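Side-chain contacts in TsrE (Streptomyces laurentii, PDB 7CWW), which probably catalyses the cyclisation that builds the nitrogen heterocycle at the core of the thiopeptide antibiotic thiostrepton: residues L29-V34 and D40-L45; L36-S41 and E67-S72. All coordinates share one frame; numbering follows the deposited sequence.

Contact 1. Residues L29-V34 and D40-L45; sequences LLDESV and DSWFYL
Trp42 NE1 donates a nearly straight hydrogen bond of 2.9 Å to Asp31 OD1, with an N-H...O angle of 165°. The oxygen lies in the plane of the indole, directly beyond the N-H, whereas the nitrogen reaches it from above the carboxylate plane. The two flat groups are therefore turned steeply, 56° apart, and Asp31 presents one oxygen to the edge of the ring rather than lying along it. Leu30 takes one face of the same ring. Its CB stands 3.5 Å from the centroid of the five-membered ring of Trp42, almost exactly on the normal, a CH-pi contact. On the same face Leu30 CD1 lies above the CD2-CE3 rim, 3.6 Å from Trp42 CE3, so the leucine spans the pyrrole and that rim. Val34 works at the edge: its CG2 lies 4.0 Å from Trp42 CD1 and 3.9 Å from Ser41 CA, filling the angle between ring and strand backbone. The indole reaches the helix because CG of Trp42 sits between its own backbone N and carbonyl carbon (chi1 71°), which holds the ring up from the strand. Leu22 and Ala27, earlier in helix 15-35, and Phe59 of the neighbouring strand 52-61 also touch this ring. Phe43, pointing the other way, packs on helix 106-127. Helix 29-34 and strand 41-45 run nearly antiparallel, their axes 8.5 Å apart, as successive helix and strand of a split beta-alpha-beta crossover. Chemically, a buried indole has its one polar hydrogen taken up by a carboxylate at the partly exposed margin, while leucine and valine meet its carbon surface; the negative charge probably polarises the N-H, and bond and packing together fix the ring's rotation.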
loop_
_atom_site.group_PDB
_atom_site.type_symbol
_atom_site.label_atom_id
_atom_site.label_comp_id
_atom_site.label_asym_id
_atom_site.label_seq_id
_atom_site.Cartn_x
_atom_site.Cartn_y
_atom_site.Cartn_z
ATOM N N LEU A 29 6.331 24.800 5.216
ATOM C CA LEU A 29 6.411 25.752 4.109
ATOM C C LEU A 29 5.224 25.599 3.164
ATOM O O LEU A 29 4.566 26.585 2.799
ATOM C CB LEU A 29 7.727 25.549 3.346
ATOM C CG LEU A 29 8.103 26.500 2.199
ATOM C CD1 LEU A 29 9.630 26.523 2.043
ATOM C CD2 LEU A 29 7.437 26.111 0.867
ATOM N N LEU A 30 4.952 24.368 2.738
ATOM C CA LEU A 30 3.916 24.155 1.734
ATOM C C LEU A 30 2.520 24.368 2.313
ATOM O O LEU A 30 1.640 24.902 1.627
ATOM C CB LEU A 30 4.065 22.756 1.131
ATOM C CG LEU A 30 5.213 22.684 0.115
ATOM C CD1 LEU A 30 5.528 21.249 -0.294
ATOM C CD2 LEU A 30 4.880 23.527 -1.106
ATOM N N ASP A 31 2.291 23.964 3.568
ATOM C CA ASP A 31 1.012 24.286 4.205
ATOM C C ASP A 31 0.825 25.795 4.324
ATOM O O ASP A 31 -0.254 26.315 4.021
ATOM C CB ASP A 31 0.901 23.624 5.580
ATOM C CG ASP A 31 0.614 22.132 5.492
ATOM O OD1 ASP A 31 0.186 21.657 4.421
ATOM O OD2 ASP A 31 0.819 21.428 6.501
ATOM N N GLU A 32 1.864 26.519 4.746
ATOM C CA GLU A 32 1.767 27.980 4.780
ATOM C C GLU A 32 1.462 28.544 3.397
ATOM O O GLU A 32 0.575 29.392 3.241
ATOM C CB GLU A 32 3.061 28.595 5.316
ATOM C CG GLU A 32 3.030 30.124 5.337
ATOM C CD GLU A 32 4.364 30.746 5.713
ATOM O OE1 GLU A 32 5.415 30.167 5.369
ATOM O OE2 GLU A 32 4.363 31.823 6.346
ATOM N N SER A 33 2.200 28.086 2.379
ATOM C CA SER A 33 1.983 28.569 1.018
ATOM C C SER A 33 0.552 28.310 0.553
ATOM O O SER A 33 -0.030 29.126 -0.175
ATOM C CB SER A 33 2.982 27.905 0.069
ATOM O OG SER A 33 2.876 28.446 -1.234
ATOM N N VAL A 34 -0.022 27.169 0.948
ATOM C CA VAL A 34 -1.410 26.869 0.601
ATOM C C VAL A 34 -2.357 27.815 1.335
ATOM O O VAL A 34 -3.284 28.377 0.740
ATOM C CB VAL A 34 -1.739 25.395 0.909
ATOM C CG1 VAL A 34 -3.243 25.196 1.030
ATOM C CG2 VAL A 34 -1.155 24.455 -0.164
ATOM N N ASP A 40 -1.784 25.991 -4.674
ATOM C CA ASP A 40 -3.153 25.475 -4.635
ATOM C C ASP A 40 -3.268 24.292 -3.684
ATOM O O ASP A 40 -4.142 24.269 -2.812
ATOM C CB ASP A 40 -3.607 25.071 -6.036
ATOM C CG ASP A 40 -3.793 26.266 -6.954
ATOM O OD1 ASP A 40 -4.506 27.219 -6.570
ATOM O OD2 ASP A 40 -3.221 26.253 -8.060
ATOM N N SER A 41 -2.404 23.294 -3.848
ATOM C CA SER A 41 -2.409 22.101 -3.013
ATOM C C SER A 41 -1.052 21.439 -3.195
ATOM O O SER A 41 -0.294 21.796 -4.099
ATOM C CB SER A 41 -3.550 21.147 -3.400
ATOM O OG SER A 41 -3.422 20.744 -4.758
ATOM N N TRP A 42 -0.751 20.457 -2.344
ATOM C CA TRP A 42 0.489 19.712 -2.518
ATOM C C TRP A 42 0.317 18.290 -2.002
ATOM O O TRP A 42 -0.589 17.998 -1.222
ATOM C CB TRP A 42 1.665 20.406 -1.805
ATOM C CG TRP A 42 1.617 20.341 -0.297
ATOM C CD1 TRP A 42 0.859 21.117 0.549
ATOM C CD2 TRP A 42 2.389 19.472 0.540
ATOM N NE1 TRP A 42 1.107 20.769 1.862
ATOM C CE2 TRP A 42 2.046 19.764 1.883
ATOM C CE3 TRP A 42 3.334 18.467 0.280
ATOM C CZ2 TRP A 42 2.618 19.082 2.967
ATOM C CZ3 TRP A 42 3.909 17.794 1.352
ATOM C CH2 TRP A 42 3.548 18.108 2.684
ATOM N N PHE A 43 1.201 17.403 -2.462
ATOM C CA PHE A 43 1.357 16.092 -1.848
ATOM C C PHE A 43 2.813 15.686 -1.959
ATOM O O PHE A 43 3.632 16.386 -2.566
ATOM C CB PHE A 43 0.415 15.026 -2.456
ATOM C CG PHE A 43 0.711 14.644 -3.910
ATOM C CD1 PHE A 43 0.053 15.284 -4.960
ATOM C CD2 PHE A 43 1.580 13.604 -4.213
ATOM C CE1 PHE A 43 0.280 14.921 -6.286
ATOM C CE2 PHE A 43 1.826 13.236 -5.543
ATOM C CZ PHE A 43 1.163 13.894 -6.579
ATOM N N TYR A 44 3.154 14.571 -1.314
ATOM C CA TYR A 44 4.516 14.057 -1.395
ATOM C C TYR A 44 4.471 12.570 -1.699
ATOM O O TYR A 44 3.483 11.890 -1.409
ATOM C CB TYR A 44 5.331 14.298 -0.094
ATOM C CG TYR A 44 5.022 13.310 1.021
ATOM C CD1 TYR A 44 5.726 12.110 1.138
ATOM C CD2 TYR A 44 4.029 13.587 1.969
ATOM C CE1 TYR A 44 5.428 11.188 2.163
ATOM C CE2 TYR A 44 3.739 12.681 3.010
ATOM C CZ TYR A 44 4.440 11.492 3.097
ATOM O OH TYR A 44 4.163 10.590 4.107
ATOM N N LEU A 45 5.542 12.083 -2.324
ATOM C CA LEU A 45 5.795 10.659 -2.471
ATOM C C LEU A 45 7.215 10.398 -2.005
ATOM O O LEU A 45 8.044 11.308 -1.946
ATOM C CB LEU A 45 5.630 10.159 -3.931
ATOM C CG LEU A 45 4.240 10.294 -4.569
ATOM C CD1 LEU A 45 4.257 9.861 -6.054
ATOM C CD2 LEU A 45 3.159 9.511 -3.765
#

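Contact 2. Residues L36-S41 and E67-S72; sequences LGETDS and ERRLKS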
loop_
_atom_site.group_PDB
_atom_site.type_symbol
_atom_site.label_atom_id
_atom_site.label_comp_id
_atom_site.label_asym_id
_atom_site.label_seq_id
_atom_site.Cartn_x
_atom_site.Cartn_y
_atom_site.Cartn_z
ATOM N N LEU A 36 -1.843 30.736 2.287
ATOM C CA LEU A 36 -1.744 32.069 1.711
ATOM C C LEU A 36 -2.228 32.136 0.268
ATOM O O LEU A 36 -2.332 33.237 -0.281
ATOM C CB LEU A 36 -0.297 32.575 1.792
ATOM C CG LEU A 36 0.211 32.750 3.227
ATOM C CD1 LEU A 36 1.694 33.140 3.277
ATOM C CD2 LEU A 36 -0.644 33.767 3.958
ATOM N N GLY A 37 -2.535 31.003 -0.359
ATOM C CA GLY A 37 -2.981 31.034 -1.736
ATOM C C GLY A 37 -1.860 31.127 -2.742
ATOM O O GLY A 37 -2.124 31.287 -3.940
ATOM N N GLU A 38 -0.614 31.043 -2.281
ATOM C CA GLU A 38 0.533 31.002 -3.175
ATOM C C GLU A 38 0.623 29.657 -3.890
ATOM O O GLU A 38 1.107 29.582 -5.024
ATOM C CB GLU A 38 1.794 31.285 -2.356
ATOM C CG GLU A 38 3.088 31.357 -3.130
ATOM C CD GLU A 38 4.292 31.446 -2.210
ATOM O OE1 GLU A 38 4.367 30.648 -1.247
ATOM O OE2 GLU A 38 5.156 32.316 -2.446
ATOM N N THR A 39 0.141 28.599 -3.248
ATOM C CA THR A 39 0.108 27.251 -3.795
ATOM C C THR A 39 -1.317 26.730 -3.664
ATOM O O THR A 39 -1.993 27.017 -2.673
ATOM C CB THR A 39 1.109 26.340 -3.055
ATOM O OG1 THR A 39 2.444 26.796 -3.316
ATOM C CG2 THR A 39 0.979 24.875 -3.482
ATOM N N ASP A 40 -1.784 25.991 -4.674
ATOM C CA ASP A 40 -3.153 25.475 -4.635
ATOM C C ASP A 40 -3.268 24.292 -3.684
ATOM O O ASP A 40 -4.142 24.269 -2.812
ATOM C CB ASP A 40 -3.607 25.071 -6.036
ATOM C CG ASP A 40 -3.793 26.266 -6.954
ATOM O OD1 ASP A 40 -4.506 27.219 -6.570
ATOM O OD2 ASP A 40 -3.221 26.253 -8.060
ATOM N N SER A 41 -2.404 23.294 -3.848
ATOM C CA SER A 41 -2.409 22.101 -3.013
ATOM C C SER A 41 -1.052 21.439 -3.195
ATOM O O SER A 41 -0.294 21.796 -4.099
ATOM C CB SER A 41 -3.550 21.147 -3.400
ATOM O OG SER A 41 -3.422 20.744 -4.758
ATOM N N GLU A 67 9.261 26.600 -5.164
ATOM C CA GLU A 67 10.243 25.539 -5.317
ATOM C C GLU A 67 11.628 26.007 -4.892
ATOM O O GLU A 67 12.400 25.244 -4.302
ATOM C CB GLU A 67 10.269 25.071 -6.773
ATOM C CG GLU A 67 11.129 23.873 -7.017
ATOM C CD GLU A 67 11.116 23.462 -8.474
ATOM O OE1 GLU A 67 10.358 24.092 -9.254
ATOM O OE2 GLU A 67 11.870 22.526 -8.832
ATOM N N ARG A 68 11.960 27.260 -5.188
ATOM C CA ARG A 68 13.293 27.766 -4.874
ATOM C C ARG A 68 13.459 27.961 -3.376
ATOM O O ARG A 68 14.506 27.619 -2.812
ATOM C CB ARG A 68 13.538 29.067 -5.636
ATOM C CG ARG A 68 13.747 28.819 -7.133
ATOM C CD ARG A 68 13.443 30.041 -7.988
ATOM N NE ARG A 68 13.792 29.788 -9.387
ATOM C CZ ARG A 68 13.068 29.034 -10.213
ATOM N NH1 ARG A 68 11.936 28.466 -9.795
ATOM N NH2 ARG A 68 13.471 28.851 -11.463
ATOM N N ARG A 69 12.423 28.491 -2.715
ATOM C CA ARG A 69 12.454 28.617 -1.259
ATOM C C ARG A 69 12.597 27.252 -0.598
ATOM O O ARG A 69 13.375 27.093 0.352
ATOM C CB ARG A 69 11.191 29.335 -0.772
ATOM C CG ARG A 69 11.133 29.616 0.719
ATOM C CD ARG A 69 9.771 30.261 1.104
ATOM N NE ARG A 69 9.322 31.193 0.072
ATOM C CZ ARG A 69 8.129 31.160 -0.517
ATOM N NH1 ARG A 69 7.234 30.246 -0.171
ATOM N NH2 ARG A 69 7.837 32.047 -1.464
ATOM N N LEU A 70 11.872 26.251 -1.113
ATOM C CA LEU A 70 11.981 24.887 -0.603
ATOM C C LEU A 70 13.411 24.371 -0.691
ATOM O O LEU A 70 13.962 23.869 0.297
ATOM C CB LEU A 70 11.054 23.955 -1.387
ATOM C CG LEU A 70 9.682 23.669 -0.813
ATOM C CD1 LEU A 70 8.837 22.943 -1.866
ATOM C CD2 LEU A 70 9.825 22.869 0.480
ATOM N N LYS A 71 14.020 24.463 -1.880
ATOM C CA LYS A 71 15.393 23.992 -2.056
ATOM C C LYS A 71 16.341 24.683 -1.086
ATOM O O LYS A 71 17.201 24.041 -0.463
ATOM C CB LYS A 71 15.865 24.234 -3.500
ATOM C CG LYS A 71 15.210 23.334 -4.554
ATOM C CD LYS A 71 15.985 23.409 -5.875
ATOM C CE LYS A 71 15.360 22.548 -6.965
ATOM N NZ LYS A 71 16.153 22.666 -8.227
ATOM N N SER A 72 16.212 26.003 -0.948
ATOM C CA SER A 72 17.204 26.716 -0.163
ATOM C C SER A 72 17.043 26.400 1.322
ATOM O O SER A 72 18.036 26.328 2.055
ATOM C CB SER A 72 17.100 28.225 -0.434
ATOM O OG SER A 72 17.778 28.978 0.554
#
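Glu38 and Arg69 meet in a salt bridge made of two parallel hydrogen bonds. Arg69 NH2 gives one of 2.9 Å to Glu38 OE2, and Arg69 NH1 gives one of 3.1 Å to Glu38 OE1, both close to straight. The guanidinium grips end-on, each terminal nitrogen taking its own oxygen on the syn side. With the two planes only 10° apart, the groups face each other edge to edge, nearly coplanar. The side chains approach from opposite directions. Glu38 stretches out, its CG anti to the backbone N (chi1 -177°) and the chain extended beyond, while Arg69 starts out just as straight and then bends at chi3 (-38°) to bring its tip round to the carboxylate. A further hydrogen bond, with Ser33 OG of the preceding helix, reaches Glu38 OE1, so this oxygen has two partners and the carboxylate is held against rotation.

Apolar contacts lie outside the pair: Arg69 packs on Leu29 and Glu38 on Val66. The backbone makes its own contribution at Gly37, which leaves helical geometry with a positive phi, while two hydrogen bonds run back into the last turn. This is a Schellman motif ending helix 15-35, and the bidentate salt bridge just after it ties the helix-to-strand turn, at the surface, to helix 65-78.

Overall arrangement
From the N terminus, strand 5-11 leads into helix 15-35, whose last turns supply 29-34. The chain turns through 36-41 and enters strand 39-49, where contact 1 closes the short helix-to-strand connection. Strand 52-61 then returns between 5-11 and 39-49, and helix 65-78 follows; contact 2 closes this longer loop. Because 36-41 starts inside the first loop and shares Asp40 and Ser41 with 40-45, the loops overlap rather than nest. The contacts' centres are about 7 Å apart, and Ser33 OG also meets Thr39 OG1, joining the two. Together they tie helices 15-35 and 65-78 to each other and to edge strand 39-49, in a helix layer packed on a three-stranded antiparallel sheet.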